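Putative oxidoreductase (Gluconobacter oxydans, PDB 3WJ7) probably acts as a nucleotide-dependent reductase of the SDR family, possibly with NAD-linked aldehyde dehydrogenase activity. Local coordinates at residues Asp14-Thr19 / Ile80-Ala85; Arg39-Val44 / Glu59-Asp64; Glu119-Cys124 / Leu174-Val179. All blocks are in the same frame, centred on the assembly; numbering follows the deposited sequence.

Contact 1: Asp14-Thr19 / Ile80-Ala85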
loop_
_atom_site.group_PDB
_atom_site.type_symbol
_atom_site.label_atom_id
_atom_site.label_comp_id
_atom_site.label_asym_id
_atom_site.label_seq_id
_atom_site.Cartn_x
_atom_site.Cartn_y
_atom_site.Cartn_z
ATOM N N ASP A 14 -28.179 23.756 20.313
ATOM C CA ASP A 14 -27.228 24.828 20.549
ATOM C C ASP A 14 -25.840 24.244 20.784
ATOM O O ASP A 14 -24.940 24.908 21.315
ATOM C CB ASP A 14 -27.679 25.598 21.792
ATOM C CG ASP A 14 -28.391 24.685 22.818
ATOM O OD1 ASP A 14 -27.939 23.523 23.019
ATOM O OD2 ASP A 14 -29.421 25.120 23.407
ATOM N N VAL A 15 -25.667 22.985 20.392
ATOM C CA VAL A 15 -24.401 22.294 20.632
ATOM C C VAL A 15 -23.454 22.435 19.438
ATOM O O VAL A 15 -23.879 22.349 18.285
ATOM C CB VAL A 15 -24.612 20.809 20.975
ATOM C CG1 VAL A 15 -23.277 20.130 21.231
ATOM C CG2 VAL A 15 -25.526 20.672 22.175
ATOM N N THR A 16 -22.186 22.711 19.748
ATOM C CA THR A 16 -21.086 22.682 18.804
ATOM C C THR A 16 -20.296 21.359 19.005
ATOM O O THR A 16 -19.769 21.079 20.089
ATOM C CB THR A 16 -20.260 23.949 19.007
ATOM O OG1 THR A 16 -21.068 25.053 18.635
ATOM C CG2 THR A 16 -19.010 23.992 18.141
ATOM N N LEU A 17 -20.303 20.505 17.984
ATOM C CA LEU A 17 -19.508 19.256 18.015
ATOM C C LEU A 17 -18.157 19.494 17.342
ATOM O O LEU A 17 -18.124 19.932 16.197
ATOM C CB LEU A 17 -20.246 18.102 17.315
ATOM C CG LEU A 17 -19.520 16.745 17.074
ATOM C CD1 LEU A 17 -19.264 15.969 18.364
ATOM C CD2 LEU A 17 -20.315 15.856 16.131
ATOM N N VAL A 18 -17.049 19.230 18.038
ATOM C CA VAL A 18 -15.738 19.232 17.371
ATOM C C VAL A 18 -15.149 17.851 17.393
ATOM O O VAL A 18 -15.261 17.179 18.390
ATOM C CB VAL A 18 -14.724 20.311 17.876
ATOM C CG1 VAL A 18 -15.258 21.199 18.987
ATOM C CG2 VAL A 18 -13.360 19.706 18.186
ATOM N N THR A 19 -14.582 17.396 16.282
ATOM C CA THR A 19 -13.932 16.087 16.246
ATOM C C THR A 19 -12.463 16.371 16.255
ATOM O O THR A 19 -12.086 17.518 16.045
ATOM C CB THR A 19 -14.197 15.330 14.949
ATOM O OG1 THR A 19 -13.577 16.033 13.861
ATOM C CG2 THR A 19 -15.687 15.172 14.719
ATOM N N ILE A 80 -23.745 22.972 14.904
ATOM C CA ILE A 80 -22.470 23.321 14.272
ATOM C C ILE A 80 -21.416 22.224 14.503
ATOM O O ILE A 80 -21.221 21.707 15.628
ATOM C CB ILE A 80 -21.898 24.637 14.824
ATOM C CG1 ILE A 80 -22.760 25.853 14.415
ATOM C CG2 ILE A 80 -20.476 24.864 14.350
ATOM C CD1 ILE A 80 -22.703 26.930 15.476
ATOM N N LEU A 81 -20.751 21.890 13.409
ATOM C CA LEU A 81 -19.753 20.879 13.378
ATOM C C LEU A 81 -18.435 21.460 12.843
ATOM O O LEU A 81 -18.382 22.067 11.758
ATOM C CB LEU A 81 -20.215 19.716 12.515
ATOM C CG LEU A 81 -19.090 18.707 12.241
ATOM C CD1 LEU A 81 -18.631 18.015 13.534
ATOM C CD2 LEU A 81 -19.519 17.680 11.211
ATOM N N PHE A 82 -17.397 21.281 13.659
ATOM C CA PHE A 82 -15.996 21.456 13.283
ATOM C C PHE A 82 -15.361 20.082 13.097
ATOM O O PHE A 82 -15.166 19.356 14.075
ATOM C CB PHE A 82 -15.242 22.213 14.369
ATOM C CG PHE A 82 -15.606 23.633 14.440
ATOM C CD1 PHE A 82 -14.832 24.587 13.804
ATOM C CD2 PHE A 82 -16.762 24.037 15.118
ATOM C CE1 PHE A 82 -15.180 25.954 13.866
ATOM C CE2 PHE A 82 -17.122 25.378 15.167
ATOM C CZ PHE A 82 -16.328 26.345 14.555
ATOM N N HIS A 83 -15.040 19.726 11.868
ATOM C CA HIS A 83 -14.380 18.448 11.608
ATOM C C HIS A 83 -12.898 18.685 11.533
ATOM O O HIS A 83 -12.429 19.207 10.554
ATOM C CB HIS A 83 -14.840 17.827 10.282
ATOM C CG HIS A 83 -14.198 16.501 9.993
ATOM N ND1 HIS A 83 -13.597 15.735 10.977
ATOM C CD2 HIS A 83 -14.077 15.795 8.840
ATOM C CE1 HIS A 83 -13.131 14.627 10.439
ATOM N NE2 HIS A 83 -13.408 14.642 9.145
ATOM N N VAL A 84 -12.164 18.331 12.564
ATOM C CA VAL A 84 -10.716 18.446 12.479
ATOM C C VAL A 84 -10.053 17.046 12.477
ATOM O O VAL A 84 -10.397 16.202 13.282
ATOM C CB VAL A 84 -10.148 19.284 13.636
ATOM C CG1 VAL A 84 -8.655 19.550 13.386
ATOM C CG2 VAL A 84 -10.943 20.582 13.824
ATOM N N ALA A 85 -9.131 16.793 11.556
ATOM C CA ALA A 85 -8.404 15.496 11.498
ATOM C C ALA A 85 -7.833 15.088 12.862
ATOM O O ALA A 85 -7.252 15.913 13.566
ATOM C CB ALA A 85 -7.291 15.577 10.474
#

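Contact 2: Arg39-Val44 / Glu59-Asp64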
loop_
_atom_site.group_PDB
_atom_site.type_symbol
_atom_site.label_atom_id
_atom_site.label_comp_id
_atom_site.label_asym_id
_atom_site.label_seq_id
_atom_site.Cartn_x
_atom_site.Cartn_y
_atom_site.Cartn_z
ATOM N N ARG A 39 -21.391 25.783 23.462
ATOM C CA ARG A 39 -21.487 24.574 24.269
ATOM C C ARG A 39 -20.827 23.448 23.476
ATOM O O ARG A 39 -21.256 23.110 22.366
ATOM C CB ARG A 39 -22.943 24.206 24.618
ATOM C CG ARG A 39 -23.973 25.308 24.438
ATOM C CD ARG A 39 -25.303 24.864 25.043
ATOM N NE ARG A 39 -26.329 25.918 25.111
ATOM C CZ ARG A 39 -27.457 25.836 25.825
ATOM N NH1 ARG A 39 -27.726 24.753 26.551
ATOM N NH2 ARG A 39 -28.323 26.843 25.815
ATOM N N LEU A 40 -19.793 22.857 24.051
ATOM C CA LEU A 40 -19.035 21.832 23.350
ATOM C C LEU A 40 -19.425 20.371 23.623
ATOM O O LEU A 40 -19.776 19.974 24.739
ATOM C CB LEU A 40 -17.552 22.047 23.592
ATOM C CG LEU A 40 -16.888 23.335 23.080
ATOM C CD1 LEU A 40 -15.400 23.258 23.373
ATOM C CD2 LEU A 40 -17.071 23.572 21.583
ATOM N N ARG A 41 -19.405 19.583 22.559
ATOM C CA ARG A 41 -19.362 18.134 22.665
ATOM C C ARG A 41 -18.107 17.659 21.872
ATOM O O ARG A 41 -17.823 18.129 20.775
ATOM C CB ARG A 41 -20.670 17.503 22.153
ATOM C CG ARG A 41 -20.700 15.961 22.220
ATOM C CD ARG A 41 -22.015 15.348 21.707
ATOM N NE ARG A 41 -23.151 15.879 22.437
ATOM C CZ ARG A 41 -24.391 15.975 21.987
ATOM N NH1 ARG A 41 -24.720 15.576 20.763
ATOM N NH2 ARG A 41 -25.311 16.521 22.775
ATOM N N LEU A 42 -17.339 16.744 22.420
ATOM C CA LEU A 42 -16.078 16.391 21.783
ATOM C C LEU A 42 -16.162 14.933 21.380
ATOM O O LEU A 42 -16.377 14.095 22.223
ATOM C CB LEU A 42 -14.913 16.649 22.747
ATOM C CG LEU A 42 -14.817 18.084 23.317
ATOM C CD1 LEU A 42 -13.639 18.257 24.249
ATOM C CD2 LEU A 42 -14.792 19.186 22.271
ATOM N N LEU A 43 -16.053 14.622 20.098
ATOM C CA LEU A 43 -16.037 13.229 19.706
ATOM C C LEU A 43 -14.628 12.726 19.955
ATOM O O LEU A 43 -13.662 13.395 19.590
ATOM C CB LEU A 43 -16.416 13.050 18.240
ATOM C CG LEU A 43 -16.531 11.610 17.741
ATOM C CD1 LEU A 43 -17.878 10.964 18.094
ATOM C CD2 LEU A 43 -16.292 11.545 16.232
ATOM N N VAL A 44 -14.528 11.586 20.629
ATOM C CA VAL A 44 -13.250 10.899 20.870
ATOM C C VAL A 44 -13.369 9.406 20.541
ATOM O O VAL A 44 -14.487 8.849 20.552
ATOM C CB VAL A 44 -12.840 10.992 22.342
ATOM C CG1 VAL A 44 -12.573 12.441 22.744
ATOM C CG2 VAL A 44 -13.914 10.345 23.219
ATOM N N GLU A 59 -19.247 18.039 26.992
ATOM C CA GLU A 59 -19.822 16.721 26.782
ATOM C C GLU A 59 -18.827 15.882 25.947
ATOM O O GLU A 59 -18.167 16.372 25.001
ATOM C CB GLU A 59 -21.182 16.789 26.107
ATOM C CG GLU A 59 -22.303 17.341 26.970
ATOM C CD GLU A 59 -23.468 17.851 26.126
ATOM O OE1 GLU A 59 -23.701 17.279 25.020
ATOM O OE2 GLU A 59 -24.142 18.827 26.560
ATOM N N LEU A 60 -18.709 14.618 26.317
ATOM C CA LEU A 60 -17.894 13.720 25.553
ATOM C C LEU A 60 -18.769 12.693 24.880
ATOM O O LEU A 60 -19.529 12.002 25.534
ATOM C CB LEU A 60 -16.852 13.072 26.455
ATOM C CG LEU A 60 -15.699 14.053 26.637
ATOM C CD1 LEU A 60 -15.354 14.235 28.110
ATOM C CD2 LEU A 60 -14.497 13.614 25.813
ATOM N N ALA A 61 -18.684 12.624 23.560
ATOM C CA ALA A 61 -19.290 11.523 22.801
ATOM C C ALA A 61 -18.179 10.613 22.306
ATOM O O ALA A 61 -17.133 11.086 21.854
ATOM C CB ALA A 61 -20.120 12.044 21.624
ATOM N N VAL A 62 -18.419 9.314 22.430
ATOM C CA VAL A 62 -17.525 8.268 21.950
ATOM C C VAL A 62 -18.088 7.721 20.621
ATOM O O VAL A 62 -19.285 7.452 20.490
ATOM C CB VAL A 62 -17.378 7.139 23.007
ATOM C CG1 VAL A 62 -16.398 6.067 22.543
ATOM C CG2 VAL A 62 -16.922 7.723 24.339
ATOM N N GLY A 63 -17.209 7.571 19.639
ATOM C CA GLY A 63 -17.596 7.213 18.282
ATOM C C GLY A 63 -16.369 6.994 17.411
ATOM O O GLY A 63 -15.219 7.085 17.859
ATOM N N ASP A 64 -16.625 6.720 16.143
ATOM C CA ASP A 64 -15.607 6.248 15.249
ATOM C C ASP A 64 -16.141 6.472 13.851
ATOM O O ASP A 64 -17.179 5.924 13.494
ATOM C CB ASP A 64 -15.425 4.756 15.503
ATOM C CG ASP A 64 -14.122 4.227 14.973
ATOM O OD1 ASP A 64 -14.182 3.285 14.161
ATOM O OD2 ASP A 64 -13.050 4.745 15.373
#

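Contact 3: Glu119-Cys124 / Leu174-Val179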
loop_
_atom_site.group_PDB
_atom_site.type_symbol
_atom_site.label_atom_id
_atom_site.label_comp_id
_atom_site.label_asym_id
_atom_site.label_seq_id
_atom_site.Cartn_x
_atom_site.Cartn_y
_atom_site.Cartn_z
ATOM N N GLU A 119 -26.571 22.623 10.886
ATOM C CA GLU A 119 -26.805 23.819 10.076
ATOM C C GLU A 119 -25.540 24.298 9.416
ATOM O O GLU A 119 -25.580 24.857 8.321
ATOM C CB GLU A 119 -27.339 24.985 10.933
ATOM C CG GLU A 119 -28.811 24.879 11.320
ATOM C CD GLU A 119 -29.213 25.839 12.446
ATOM O OE1 GLU A 119 -28.853 27.046 12.384
ATOM O OE2 GLU A 119 -29.905 25.385 13.394
ATOM N N LYS A 120 -24.427 24.159 10.127
ATOM C CA LYS A 120 -23.154 24.614 9.591
ATOM C C LYS A 120 -21.981 23.696 9.949
ATOM O O LYS A 120 -21.858 23.244 11.098
ATOM C CB LYS A 120 -22.869 26.061 9.976
ATOM C CG LYS A 120 -21.993 26.747 8.935
ATOM C CD LYS A 120 -22.039 28.266 9.081
ATOM C CE LYS A 120 -23.105 28.894 8.183
ATOM N NZ LYS A 120 -22.771 30.323 8.024
ATOM N N ILE A 121 -21.142 23.433 8.943
ATOM C CA ILE A 121 -20.029 22.529 9.069
ATOM C C ILE A 121 -18.797 23.298 8.693
ATOM O O ILE A 121 -18.752 23.967 7.660
ATOM C CB ILE A 121 -20.224 21.311 8.139
ATOM C CG1 ILE A 121 -21.393 20.497 8.640
ATOM C CG2 ILE A 121 -18.988 20.403 8.126
ATOM C CD1 ILE A 121 -21.956 19.549 7.611
ATOM N N ILE A 122 -17.791 23.249 9.540
ATOM C CA ILE A 122 -16.504 23.779 9.140
ATOM C C ILE A 122 -15.543 22.621 9.014
ATOM O O ILE A 122 -15.293 21.870 9.987
ATOM C CB ILE A 122 -15.978 24.749 10.163
ATOM C CG1 ILE A 122 -16.845 26.001 10.163
ATOM C CG2 ILE A 122 -14.506 25.121 9.905
ATOM C CD1 ILE A 122 -16.566 26.611 11.491
ATOM N N TYR A 123 -15.021 22.464 7.802
ATOM C CA TYR A 123 -14.152 21.380 7.507
ATOM C C TYR A 123 -12.700 21.835 7.511
ATOM O O TYR A 123 -12.303 22.760 6.751
ATOM C CB TYR A 123 -14.498 20.774 6.162
ATOM C CG TYR A 123 -13.518 19.680 5.816
ATOM C CD1 TYR A 123 -13.337 18.600 6.668
ATOM C CD2 TYR A 123 -12.723 19.773 4.702
ATOM C CE1 TYR A 123 -12.429 17.599 6.385
ATOM C CE2 TYR A 123 -11.812 18.782 4.396
ATOM C CZ TYR A 123 -11.678 17.703 5.247
ATOM O OH TYR A 123 -10.795 16.741 4.949
ATOM N N CYS A 124 -11.900 21.172 8.355
ATOM C CA CYS A 124 -10.486 21.468 8.414
ATOM C C CYS A 124 -9.758 20.655 7.408
ATOM O O CYS A 124 -9.739 19.437 7.473
ATOM C CB CYS A 124 -9.917 21.251 9.790
ATOM S SG CYS A 124 -8.325 22.135 10.001
ATOM N N LEU A 174 -24.544 20.256 1.206
ATOM C CA LEU A 174 -23.809 20.245 2.477
ATOM C C LEU A 174 -23.407 21.694 2.942
ATOM O O LEU A 174 -22.788 22.456 2.230
ATOM C CB LEU A 174 -22.598 19.314 2.353
ATOM C CG LEU A 174 -21.866 19.049 3.664
ATOM C CD1 LEU A 174 -22.498 17.917 4.463
ATOM C CD2 LEU A 174 -20.379 18.816 3.424
ATOM N N PRO A 175 -23.814 22.090 4.134
ATOM C CA PRO A 175 -23.574 23.505 4.391
ATOM C C PRO A 175 -22.168 23.716 4.951
ATOM O O PRO A 175 -22.003 24.201 6.079
ATOM C CB PRO A 175 -24.647 23.831 5.422
ATOM C CG PRO A 175 -24.852 22.540 6.147
ATOM C CD PRO A 175 -24.769 21.496 5.086
ATOM N N ALA A 176 -21.167 23.311 4.177
ATOM C CA ALA A 176 -19.766 23.307 4.649
ATOM C C ALA A 176 -18.927 24.472 4.127
ATOM O O ALA A 176 -19.055 24.909 2.960
ATOM C CB ALA A 176 -19.081 21.969 4.337
ATOM N N ILE A 177 -18.094 24.981 5.022
ATOM C CA ILE A 177 -17.092 25.973 4.719
ATOM C C ILE A 177 -15.762 25.283 4.966
ATOM O O ILE A 177 -15.595 24.624 6.001
ATOM C CB ILE A 177 -17.228 27.131 5.712
ATOM C CG1 ILE A 177 -18.528 27.907 5.452
ATOM C CG2 ILE A 177 -15.964 27.975 5.749
ATOM C CD1 ILE A 177 -18.961 28.894 6.546
ATOM N N ILE A 178 -14.813 25.439 4.035
ATOM C CA ILE A 178 -13.493 24.806 4.129
ATOM C C ILE A 178 -12.356 25.766 4.491
ATOM O O ILE A 178 -12.175 26.842 3.902
ATOM C CB ILE A 178 -13.090 24.118 2.814
ATOM C CG1 ILE A 178 -14.205 23.200 2.343
ATOM C CG2 ILE A 178 -11.732 23.385 2.961
ATOM C CD1 ILE A 178 -13.930 22.564 0.984
ATOM N N VAL A 179 -11.517 25.274 5.388
ATOM C CA VAL A 179 -10.356 25.942 5.894
ATOM C C VAL A 179 -9.132 25.045 5.527
ATOM O O VAL A 179 -9.208 23.803 5.555
ATOM C CB VAL A 179 -10.678 26.121 7.383
ATOM C CG1 VAL A 179 -9.591 25.701 8.337
ATOM C CG2 VAL A 179 -11.284 27.511 7.661
#

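Contact 1: Asp14-Thr19 / Ile80-Ala85
In the parallel sheet of this Rossmann fold, strand 15-18 runs beside strand 80-83, with T16 facing I80, L17 facing L81 and V18 facing F82. The two directions differ by only 14°. L17 is bonded through both its N and its O: N donates to I80 O at 2.8 Å, and O accepts from F82 N at 3.0 Å. T19 N then extends the pairing to F82 O.

On one face the L17 and L81 side chains run alongside each other in the same direction, with L17 CD2 3.8 Å from L81 CD1. The reverse face carries T16, I80, V18 and F82. There T16 CG2 meets the edge of the F82 ring, 3.8 Å from its CD2, while T16 OG1 is engaged by H38.

Farther along the pair, T19 OG1 sits between its own backbone N and carbonyl carbon (chi1 66°) and reaches H83 ND1 at 2.9 Å, in the plane of the imidazole. Since T106 bonds to H83 NE2, the ring is held at both nitrogens. Helices 24-35 and 95-115 pack on the two faces, the layered arrangement of a Rossmann nucleotide-binding domain.

Contact 2: Arg39-Val44 / Glu59-Asp64
V44 and L60 form the apolar centre of this parallel pair, V44 CG1 lying 3.8 Å from L60 CD2 as the two side chains cross at a slant. V44 reaches both ways along strand 59-62, because its other methyl, CG2, approaches V62 CG2 at 4.1 Å. On the reverse face L43 turns its CD1 to the backbone of G63, 3.8 Å from CA, and A61 CB packs on the aliphatic part of R41, 3.8 Å from CD.

The backbone bonds run from E59 N to L40 O at one end to G63 N and V44 O at the other, with L42 bonded through both its N and its O.

Farther out is the polar edge, where R41 grips E59 side-on. The arginine chain is extended as far as CD and bends at chi3 (-57°), which brings NE and NH2 to the same carboxylate oxygen, OE1 of E59, at 3.0 and 2.9 Å. Guanidinium and carboxylate are nearly coplanar, 29° apart, and NH1 is occupied by the carbonyls of A74 and K76. A leucine in place of R41 would probably leave E59 without its charged mate and those two carbonyls without this donor.

Strand 15-18 borders strand 39-44 on its other side, L40 packs on helix 24-35, and A74 of helix 71-75 covers L43 and A61.

Contact 3: Glu119-Cys124 / Leu174-Val179
I121 and L174 meet at about a right angle where a beta-alpha-beta unit of the Rossmann fold closes: strand 120-124, helix 153-172, then strand 176-185 laid parallel beside the first. The touch is between terminal methyls, I121 CD1 and L174 CD1 being 3.6 Å apart. I121 CG1 stands anti to the carbonyl carbon (chi1 -67°), and this sends CD1 back toward the segment just before the neighbouring strand, where L174 lies. Nearer the backbone, I121 CB faces A176 CB.

Two positions along the same face, the Y123 and I178 side chains leave the sheet together, one alongside the other. I178 CG2 approaches Y123 CD2 obliquely, at 4.1 Å. Helix 153-172 covers both residues, through A161 and V165 on the tyrosine and E162 and L166 on the isoleucine. The Y123 ring also meets the H83 ring, their planes about 40° apart, which ties this face to the next strand of the sheet.

The reverse face has a different pattern. K120, bent at chi3, crosses I177 at a slant and brings only its aliphatic part into contact, CD lying 4.0 Å from I177 CD1. Helix 220-233 packs on this side, against I122, C124 and V179.

Between the faces the backbones are stitched by four bonds, the first from I121 N to P175 O. P175 is the centre of an inverse gamma turn that leads into the strand, and its ring rests against the carbonyl of E119. I177 is bonded through both its N, to I121 O at 2.9 Å, and its O, to Y123 N. At the far end C124 SG packs 4.1 Å from V179 CG1, and the cysteine side chain is about 3 Å from a bound mercury ion.

All three contacts are pairings within one sheet, in which the parallel strands they use run in the order 59-62, 39-44, 15-18, 78-83, 120-124 and 176-185. Contact 1 is in the middle, its centre 9 Å from that of contact 2 and 10 Å from that of contact 3. Contacts 2 and 3 do not touch, their centres being 18 Å apart. Backbone bonds join the pairs: T16 to R39 and R41 on one side, L81 and H83 to I122 on the other. Along the chain, contact 2 forms between the two segments of contact 1, and contact 3 follows. Chain order thus differs from sheet order, as in the classical Rossmann fold, where the chain returns to the middle of the sheet before building its second half.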